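Local coordinates for DNA-binding response regulator, merR family (Colwellia psychrerythraea, PDB 3CNB), which probably works as a DNA-binding response regulator, this chain being its CheY-like receiver domain, which is likely to take up a phosphoryl group on an aspartate, at residues I14-E19 with M59-M64; F20-T25 with I37-N42; I86-T91 with T109-P114. One frame throughout, in Å; residues are numbered along the deposited sequence.

All three contacts belong to the parallel sheet of one receiver domain and the helix 18-31 beside it. Interaction 1 joins the C-terminal ends of strands 10-14 and 57-61, where E15, D16 and D61 gather; D61 is the predicted phosphorylation site, unmodified here. Interaction 2, with its centre about 7 Å from that of interaction 1, seats helix 18-31 on the next strand outward, and E15 N lies 3.1 Å from A40 O between them. Interaction 3, whose centre is about 10 Å from that of interaction 1, pairs the strands on the other side and supplies K113, whose NZ is 2.8 Å from D61 OD1. Interactions 2 and 3 meet where L24 CD2 lies 3.8 Å from M90 SD.

Interaction 1: residues I14-E19 with M59-M64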
loop_
_atom_site.group_PDB
_atom_site.type_symbol
_atom_site.label_atom_id
_atom_site.label_comp_id
_atom_site.label_asym_id
_atom_site.label_seq_id
_atom_site.Cartn_x
_atom_site.Cartn_y
_atom_site.Cartn_z
ATOM N N ILE A 14 0.550 4.353 3.209
ATOM C CA ILE A 14 0.635 4.238 4.633
ATOM C C ILE A 14 2.041 3.904 5.079
ATOM O O ILE A 14 2.482 2.813 4.930
ATOM C CB ILE A 14 -0.332 3.209 5.139
ATOM C CG1 ILE A 14 -1.761 3.636 4.868
ATOM C CG2 ILE A 14 -0.126 2.966 6.552
ATOM C CD1 ILE A 14 -2.737 2.591 4.852
ATOM N N GLU A 15 2.723 4.870 5.656
ATOM C CA GLU A 15 4.150 4.802 5.898
ATOM C C GLU A 15 4.676 5.866 6.877
ATOM O O GLU A 15 4.576 7.011 6.609
ATOM C CB GLU A 15 4.854 4.938 4.564
ATOM C CG GLU A 15 6.338 4.996 4.585
ATOM C CD GLU A 15 6.955 3.761 5.107
ATOM O OE1 GLU A 15 7.539 3.822 6.159
ATOM O OE2 GLU A 15 6.843 2.732 4.506
ATOM N N ASP A 16 5.271 5.479 7.990
ATOM C CA ASP A 16 5.781 6.464 8.934
ATOM C C ASP A 16 7.154 7.022 8.687
ATOM O O ASP A 16 7.507 8.003 9.265
ATOM C CB ASP A 16 5.562 6.123 10.415
ATOM C CG ASP A 16 6.080 4.785 10.789
ATOM O OD1 ASP A 16 6.649 4.152 9.922
ATOM O OD2 ASP A 16 5.934 4.353 11.913
ATOM N N ASP A 17 7.913 6.395 7.804
ATOM C CA ASP A 17 9.213 6.915 7.377
ATOM C C ASP A 17 8.975 8.025 6.358
ATOM O O ASP A 17 8.594 7.758 5.222
ATOM C CB ASP A 17 10.061 5.782 6.794
ATOM C CG ASP A 17 11.506 6.183 6.503
ATOM O OD1 ASP A 17 11.826 7.380 6.346
ATOM O OD2 ASP A 17 12.336 5.258 6.407
ATOM N N LYS A 18 9.228 9.265 6.774
ATOM C CA LYS A 18 8.968 10.458 5.974
ATOM C C LYS A 18 9.767 10.538 4.671
ATOM O O LYS A 18 9.198 10.833 3.621
ATOM C CB LYS A 18 9.242 11.710 6.807
ATOM C CG LYS A 18 8.215 12.816 6.659
ATOM C CD LYS A 18 8.470 13.722 5.469
ATOM C CE LYS A 18 7.561 14.946 5.525
ATOM N NZ LYS A 18 7.663 15.781 4.303
ATOM N N GLU A 19 11.076 10.297 4.750
ATOM C CA GLU A 19 11.963 10.390 3.591
ATOM C C GLU A 19 11.583 9.369 2.526
ATOM O O GLU A 19 11.534 9.693 1.340
ATOM C CB GLU A 19 13.414 10.169 4.012
ATOM C CG GLU A 19 14.149 11.417 4.490
ATOM C CD GLU A 19 15.664 11.195 4.557
ATOM O OE1 GLU A 19 16.284 11.594 5.570
ATOM O OE2 GLU A 19 16.231 10.609 3.600
ATOM N N MET A 59 -0.583 1.371 -0.606
ATOM C CA MET A 59 0.734 0.877 -0.287
ATOM C C MET A 59 0.816 0.841 1.232
ATOM O O MET A 59 0.762 1.876 1.897
ATOM C CB MET A 59 1.813 1.790 -0.892
ATOM C CG MET A 59 1.603 2.108 -2.389
ATOM S SD MET A 59 2.041 0.763 -3.510
ATOM C CE MET A 59 3.759 0.583 -3.133
ATOM N N LEU A 60 0.963 -0.360 1.765
ATOM C CA LEU A 60 0.847 -0.604 3.191
ATOM C C LEU A 60 2.165 -1.063 3.828
ATOM O O LEU A 60 2.632 -2.184 3.593
ATOM C CB LEU A 60 -0.255 -1.655 3.420
ATOM C CG LEU A 60 -0.557 -2.121 4.854
ATOM C CD1 LEU A 60 -1.200 -1.008 5.647
ATOM C CD2 LEU A 60 -1.436 -3.339 4.855
ATOM N N ASP A 61 2.764 -0.206 4.647
ATOM C CA ASP A 61 3.943 -0.600 5.406
ATOM C C ASP A 61 3.521 -1.415 6.639
ATOM O O ASP A 61 2.812 -0.913 7.513
ATOM C CB ASP A 61 4.763 0.644 5.772
ATOM C CG ASP A 61 6.013 0.330 6.587
ATOM O OD1 ASP A 61 6.660 -0.717 6.372
ATOM O OD2 ASP A 61 6.369 1.168 7.443
ATOM N N LEU A 62 3.968 -2.669 6.696
ATOM C CA LEU A 62 3.661 -3.587 7.791
ATOM C C LEU A 62 4.491 -3.370 9.071
ATOM O O LEU A 62 4.472 -4.208 9.989
ATOM C CB LEU A 62 3.843 -5.043 7.337
ATOM C CG LEU A 62 3.137 -5.602 6.114
ATOM C CD1 LEU A 62 3.370 -7.112 5.994
ATOM C CD2 LEU A 62 1.661 -5.265 6.219
ATOM N N MET A 63 5.248 -2.279 9.128
ATOM C CA MET A 63 6.092 -2.026 10.284
ATOM C C MET A 63 5.890 -0.616 10.791
ATOM O O MET A 63 6.747 -0.081 11.505
ATOM C CB MET A 63 7.561 -2.287 9.947
ATOM C CG MET A 63 7.875 -3.754 9.665
ATOM S SD MET A 63 9.582 -4.165 9.933
ATOM C CE MET A 63 10.396 -2.738 9.199
ATOM N N MET A 64 4.750 -0.025 10.418
ATOM C CA MET A 64 4.328 1.259 10.971
ATOM C C MET A 64 4.120 1.017 12.468
ATOM O O MET A 64 3.513 0.013 12.867
ATOM C CB MET A 64 3.067 1.816 10.275
ATOM C CG MET A 64 2.440 3.013 10.996
ATOM S SD MET A 64 1.082 3.884 10.208
ATOM C CE MET A 64 2.045 4.885 9.108
#
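E15 and D61 both carry CG anti to the backbone N, but the E15 chain then bends at CB-CG (chi2 63°), which turns its carboxylate back over the side chain of D61. M64 stays extended as far as its sulfur and curls only at the end (chi3 -81°), which brings CE against the backbone amides of E15 and D16.

The two carboxylates lie with planes 25° apart, E15 OE1 being 3.2 Å from D61 OD2. Both atoms are acceptors; K113 NZ, in salt bridges to E15 OE2 and D61 OD1, probably offsets the like charges. E15 OE1 in turn uses its anti lone pair to accept D17 N at 3.1 Å, which helps fix the rotation of the carboxylate. The D16 carboxylate, near D61, lies obliquely across M64, its OD2 accepting the V65 amide. Acids following the first strand, beside an aspartate ending the third, form the acidic pocket of receiver domains, and D61 is the predicted phosphoacceptor.

M64 CE sits 3.5 Å from D16 N, an amide buried here without a polar partner, and 3.9 Å from I14 CG2. I14 CD1 runs beside L60 CD1 at 4.0 Å, the two side chains pointing the same way on one face of the sheet.

Parallel pairing joins the two strands here: I14 N donates to M59 O at 2.8 Å, and D61 N to I14 O at 3.0 Å. Strand 57-61 is flanked on its far side by strand 86-91, while A40 of strand 36-40 bonds to E15. Helix 69-77 packs on L60 from the I14 side of the sheet, and helix 18-31 contacts E15 and M59.

Interaction 2: residues F20-T25 with I37-N42; sequences FADMLT and IKIAYN
The Y41 ring carries I39 CG2 over one face, 3.6 Å above its plane and offset toward the rim, while D22 OD1 comes up at the ring edge near its plane. The D22 carboxylate is turned 75° from the ring, and Y41 OH gives OD1 only a weak hydrogen bond of 3.2 Å; the firmer partner of D22 is K18, salt-bridged through OD2. A21 CB approaches the ring obliquely and meets I39 CG2 at 3.9 Å.

One turn on, T25 points OG1 back to A21 O in a short 2.5 Å bond, its exact length doubtful; this carbonyl also accepts T25 N. With OG1 anti to its own carbonyl carbon (chi1 -62°), CG2 faces I37 CG2 at 3.8 Å, and I39 CD1 lies 3.2 Å from OG1. Replacing T25 by an alanine removes the hydroxyl and the methyl, which is likely to leave a gap against I37 and I39 and to cost A21 O its second donor.

Helix 20-25 runs nearly antiparallel to strand 37-40 (165°), as expected within a beta-alpha-beta unit. With the T25 hydroxyl bonded within its own helix, adhesion across the contact rests mainly on methyl groups and the Y41 ring, with one weak polar link.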
loop_
_atom_site.group_PDB
_atom_site.type_symbol
_atom_site.label_atom_id
_atom_site.label_comp_id
_atom_site.label_asym_id
_atom_site.label_seq_id
_atom_site.Cartn_x
_atom_site.Cartn_y
_atom_site.Cartn_z
ATOM N N PHE A 20 11.319 8.139 2.978
ATOM C CA PHE A 20 10.860 7.056 2.120
ATOM C C PHE A 20 9.459 7.306 1.546
ATOM O O PHE A 20 9.220 7.048 0.361
ATOM C CB PHE A 20 10.899 5.706 2.848
ATOM C CG PHE A 20 10.505 4.551 1.972
ATOM C CD1 PHE A 20 11.303 4.183 0.875
ATOM C CD2 PHE A 20 9.316 3.857 2.209
ATOM C CE1 PHE A 20 10.907 3.127 0.045
ATOM C CE2 PHE A 20 8.917 2.801 1.395
ATOM C CZ PHE A 20 9.704 2.430 0.310
ATOM N N ALA A 21 8.549 7.816 2.377
ATOM C CA ALA A 21 7.196 8.151 1.931
ATOM C C ALA A 21 7.194 9.208 0.838
ATOM O O ALA A 21 6.337 9.172 -0.049
ATOM C CB ALA A 21 6.316 8.609 3.112
ATOM N N ASP A 22 8.142 10.146 0.905
ATOM C CA ASP A 22 8.240 11.224 -0.087
ATOM C C ASP A 22 8.859 10.690 -1.377
ATOM O O ASP A 22 8.537 11.164 -2.464
ATOM C CB ASP A 22 9.089 12.401 0.429
ATOM C CG ASP A 22 8.427 13.174 1.591
ATOM O OD1 ASP A 22 7.285 12.855 1.996
ATOM O OD2 ASP A 22 9.085 14.106 2.110
ATOM N N MET A 23 9.757 9.714 -1.238
ATOM C CA MET A 23 10.418 9.086 -2.387
ATOM C C MET A 23 9.454 8.185 -3.154
ATOM O O MET A 23 9.344 8.287 -4.384
ATOM C CB MET A 23 11.672 8.307 -1.958
ATOM C CG MET A 23 12.109 7.221 -2.960
ATOM S SD MET A 23 13.646 6.385 -2.570
ATOM C CE MET A 23 14.678 7.854 -2.301
ATOM N N LEU A 24 8.753 7.318 -2.423
ATOM C CA LEU A 24 7.683 6.503 -3.004
ATOM C C LEU A 24 6.614 7.362 -3.670
ATOM O O LEU A 24 6.108 7.021 -4.736
ATOM C CB LEU A 24 7.061 5.595 -1.934
ATOM C CG LEU A 24 6.002 4.580 -2.379
ATOM C CD1 LEU A 24 6.535 3.653 -3.467
ATOM C CD2 LEU A 24 5.521 3.780 -1.202
ATOM N N THR A 25 6.275 8.491 -3.048
ATOM C CA THR A 25 5.258 9.399 -3.596
ATOM C C THR A 25 5.750 9.990 -4.902
ATOM O O THR A 25 5.003 10.024 -5.880
ATOM C CB THR A 25 4.901 10.571 -2.606
ATOM O OG1 THR A 25 4.356 10.017 -1.402
ATOM C CG2 THR A 25 3.877 11.510 -3.215
ATOM N N ILE A 37 -1.929 11.200 -5.162
ATOM C CA ILE A 37 -1.186 10.366 -4.242
ATOM C C ILE A 37 -1.248 11.057 -2.900
ATOM O O ILE A 37 -0.959 12.239 -2.802
ATOM C CB ILE A 37 0.284 10.245 -4.653
ATOM C CG1 ILE A 37 0.415 10.068 -6.172
ATOM C CG2 ILE A 37 0.948 9.116 -3.904
ATOM C CD1 ILE A 37 0.568 8.681 -6.641
ATOM N N LYS A 38 -1.673 10.326 -1.874
ATOM C CA LYS A 38 -1.728 10.860 -0.522
ATOM C C LYS A 38 -0.950 9.977 0.445
ATOM O O LYS A 38 -0.818 8.762 0.231
ATOM C CB LYS A 38 -3.177 11.047 -0.064
ATOM C CG LYS A 38 -3.983 12.030 -0.927
ATOM C CD LYS A 38 -3.739 13.484 -0.540
ATOM C CE LYS A 38 -4.295 14.433 -1.599
ATOM N NZ LYS A 38 -3.569 15.736 -1.603
ATOM N N ILE A 39 -0.387 10.612 1.479
ATOM C CA ILE A 39 0.352 9.915 2.524
ATOM C C ILE A 39 -0.347 10.003 3.881
ATOM O O ILE A 39 -0.765 11.075 4.305
ATOM C CB ILE A 39 1.806 10.445 2.696
ATOM C CG1 ILE A 39 2.535 10.514 1.355
ATOM C CG2 ILE A 39 2.581 9.560 3.638
ATOM C CD1 ILE A 39 3.728 11.460 1.377
ATOM N N ALA A 40 -0.455 8.855 4.541
ATOM C CA ALA A 40 -0.818 8.788 5.933
ATOM C C ALA A 40 0.433 8.379 6.718
ATOM O O ALA A 40 0.994 7.285 6.517
ATOM C CB ALA A 40 -1.933 7.812 6.115
ATOM N N TYR A 41 0.881 9.282 7.598
ATOM C CA TYR A 41 2.133 9.122 8.332
ATOM C C TYR A 41 1.966 8.421 9.653
ATOM O O TYR A 41 2.952 8.116 10.318
ATOM C CB TYR A 41 2.775 10.489 8.608
ATOM C CG TYR A 41 3.339 11.193 7.392
ATOM C CD1 TYR A 41 4.489 10.726 6.759
ATOM C CD2 TYR A 41 2.727 12.334 6.885
ATOM C CE1 TYR A 41 5.007 11.382 5.637
ATOM C CE2 TYR A 41 3.234 12.992 5.776
ATOM C CZ TYR A 41 4.371 12.511 5.158
ATOM O OH TYR A 41 4.866 13.182 4.061
ATOM N N ASN A 42 0.723 8.173 10.048
ATOM C CA ASN A 42 0.455 7.592 11.363
ATOM C C ASN A 42 -0.815 6.762 11.279
ATOM O O ASN A 42 -1.564 6.950 10.328
ATOM C CB ASN A 42 0.330 8.706 12.421
ATOM C CG ASN A 42 -0.806 9.659 12.139
ATOM O OD1 ASN A 42 -1.984 9.292 12.192
ATOM N ND2 ASN A 42 -0.456 10.912 11.849
#

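Interaction 3: residues I86-T91 with T109-P114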
loop_
_atom_site.group_PDB
_atom_site.type_symbol
_atom_site.label_atom_id
_atom_site.label_comp_id
_atom_site.label_asym_id
_atom_site.label_seq_id
_atom_site.Cartn_x
_atom_site.Cartn_y
_atom_site.Cartn_z
ATOM N N ILE A 86 -6.695 -2.187 -4.367
ATOM C CA ILE A 86 -5.506 -3.016 -4.587
ATOM C C ILE A 86 -4.508 -2.712 -3.483
ATOM O O ILE A 86 -4.009 -1.590 -3.384
ATOM C CB ILE A 86 -4.822 -2.727 -5.950
ATOM C CG1 ILE A 86 -5.766 -2.999 -7.123
ATOM C CG2 ILE A 86 -3.486 -3.512 -6.086
ATOM C CD1 ILE A 86 -5.481 -2.053 -8.318
ATOM N N VAL A 87 -4.240 -3.714 -2.650
ATOM C CA VAL A 87 -3.353 -3.562 -1.524
ATOM C C VAL A 87 -1.979 -4.175 -1.822
ATOM O O VAL A 87 -1.858 -5.371 -2.075
ATOM C CB VAL A 87 -3.944 -4.195 -0.227
ATOM C CG1 VAL A 87 -2.912 -4.188 0.887
ATOM C CG2 VAL A 87 -5.218 -3.448 0.216
ATOM N N ILE A 88 -0.948 -3.341 -1.758
ATOM C CA ILE A 88 0.421 -3.808 -1.901
ATOM C C ILE A 88 1.155 -3.610 -0.583
ATOM O O ILE A 88 1.401 -2.480 -0.171
ATOM C CB ILE A 88 1.133 -3.075 -3.080
ATOM C CG1 ILE A 88 0.414 -3.405 -4.404
ATOM C CG2 ILE A 88 2.596 -3.490 -3.187
ATOM C CD1 ILE A 88 0.840 -2.566 -5.562
ATOM N N ALA A 89 1.512 -4.710 0.077
ATOM C CA ALA A 89 2.282 -4.626 1.314
ATOM C C ALA A 89 3.767 -4.322 1.077
ATOM O O ALA A 89 4.333 -4.687 0.054
ATOM C CB ALA A 89 2.129 -5.905 2.134
ATOM N N MET A 90 4.381 -3.646 2.048
ATOM C CA MET A 90 5.824 -3.415 2.095
ATOM C C MET A 90 6.284 -3.741 3.518
ATOM O O MET A 90 5.543 -3.510 4.472
ATOM C CB MET A 90 6.177 -1.944 1.810
ATOM C CG MET A 90 5.338 -1.232 0.778
ATOM S SD MET A 90 5.872 0.456 0.576
ATOM C CE MET A 90 4.947 1.289 1.869
ATOM N N THR A 91 7.496 -4.265 3.663
ATOM C CA THR A 91 8.067 -4.575 4.986
ATOM C C THR A 91 9.599 -4.615 4.947
ATOM O O THR A 91 10.184 -4.827 3.894
ATOM C CB THR A 91 7.471 -5.879 5.619
ATOM O OG1 THR A 91 7.829 -5.942 7.003
ATOM C CG2 THR A 91 7.936 -7.156 4.904
ATOM N N THR A 109 0.621 -8.799 -3.027
ATOM C CA THR A 109 2.007 -9.167 -2.894
ATOM C C THR A 109 2.638 -8.344 -1.784
ATOM O O THR A 109 2.005 -7.448 -1.217
ATOM C CB THR A 109 2.769 -8.958 -4.233
ATOM O OG1 THR A 109 4.079 -9.527 -4.122
ATOM C CG2 THR A 109 2.830 -7.471 -4.625
ATOM N N CYS A 110 3.886 -8.664 -1.472
ATOM C CA CYS A 110 4.594 -7.977 -0.435
ATOM C C CYS A 110 6.023 -7.694 -0.894
ATOM O O CYS A 110 6.718 -8.589 -1.352
ATOM C CB CYS A 110 4.554 -8.789 0.859
ATOM S SG CYS A 110 5.372 -8.014 2.268
ATOM N N PHE A 111 6.431 -6.434 -0.783
ATOM C CA PHE A 111 7.761 -5.999 -1.155
ATOM C C PHE A 111 8.654 -5.896 0.064
ATOM O O PHE A 111 8.254 -5.333 1.080
ATOM C CB PHE A 111 7.690 -4.633 -1.835
ATOM C CG PHE A 111 7.283 -4.694 -3.277
ATOM C CD1 PHE A 111 8.248 -4.654 -4.276
ATOM C CD2 PHE A 111 5.939 -4.797 -3.642
ATOM C CE1 PHE A 111 7.889 -4.713 -5.617
ATOM C CE2 PHE A 111 5.565 -4.847 -4.965
ATOM C CZ PHE A 111 6.550 -4.814 -5.964
ATOM N N GLY A 112 9.861 -6.450 -0.036
ATOM C CA GLY A 112 10.883 -6.274 0.990
ATOM C C GLY A 112 11.562 -4.932 0.856
ATOM O O GLY A 112 11.473 -4.304 -0.194
ATOM N N LYS A 113 12.226 -4.485 1.916
ATOM C CA LYS A 113 13.011 -3.246 1.873
ATOM C C LYS A 113 14.503 -3.585 1.917
ATOM O O LYS A 113 14.884 -4.499 2.633
ATOM C CB LYS A 113 12.589 -2.270 2.979
ATOM C CG LYS A 113 11.195 -1.674 2.736
ATOM C CD LYS A 113 10.819 -0.645 3.767
ATOM C CE LYS A 113 9.325 -0.419 3.767
ATOM N NZ LYS A 113 8.894 0.277 5.016
ATOM N N PRO A 114 15.349 -2.897 1.109
ATOM C CA PRO A 114 15.038 -1.743 0.254
ATOM C C PRO A 114 14.213 -2.201 -0.931
ATOM O O PRO A 114 14.448 -3.279 -1.460
ATOM C CB PRO A 114 16.415 -1.219 -0.178
ATOM C CG PRO A 114 17.338 -2.406 -0.066
ATOM C CD PRO A 114 16.751 -3.346 0.953
#
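F111 is tied to strand 86-91 through both its backbone N and O: its N donates to A89 O at 2.9 Å, and its O accepts T91 N at the same length. A89 N to T109 O, at 3.1 Å, completes the set. A CA-H...O contact from C110 CA gives A89 O a further neighbour.

These bonds pair A89 with C110 and M90 with F111 in parallel register, the short strand axes diverging by 28°. The pair closes the beta-alpha-beta unit whose helix is 96-104, and strand 109-112 forms one edge of the receiver-domain sheet. K113 follows it, preceding cis P114; this lysine and cis proline are a hallmark of CheY-like receivers, and K113 reaches from here to the acidic pocket.

On one face, I88 CG2 touches the F111 ring at CD2 (3.6 Å), and K113 CE passes M90 CB at 4.0 Å. On the other, C110 SG rests between A89 CB (3.9 Å) and T91 CG2 (3.8 Å), with V99 and I102 of helix 96-104 packed against C110.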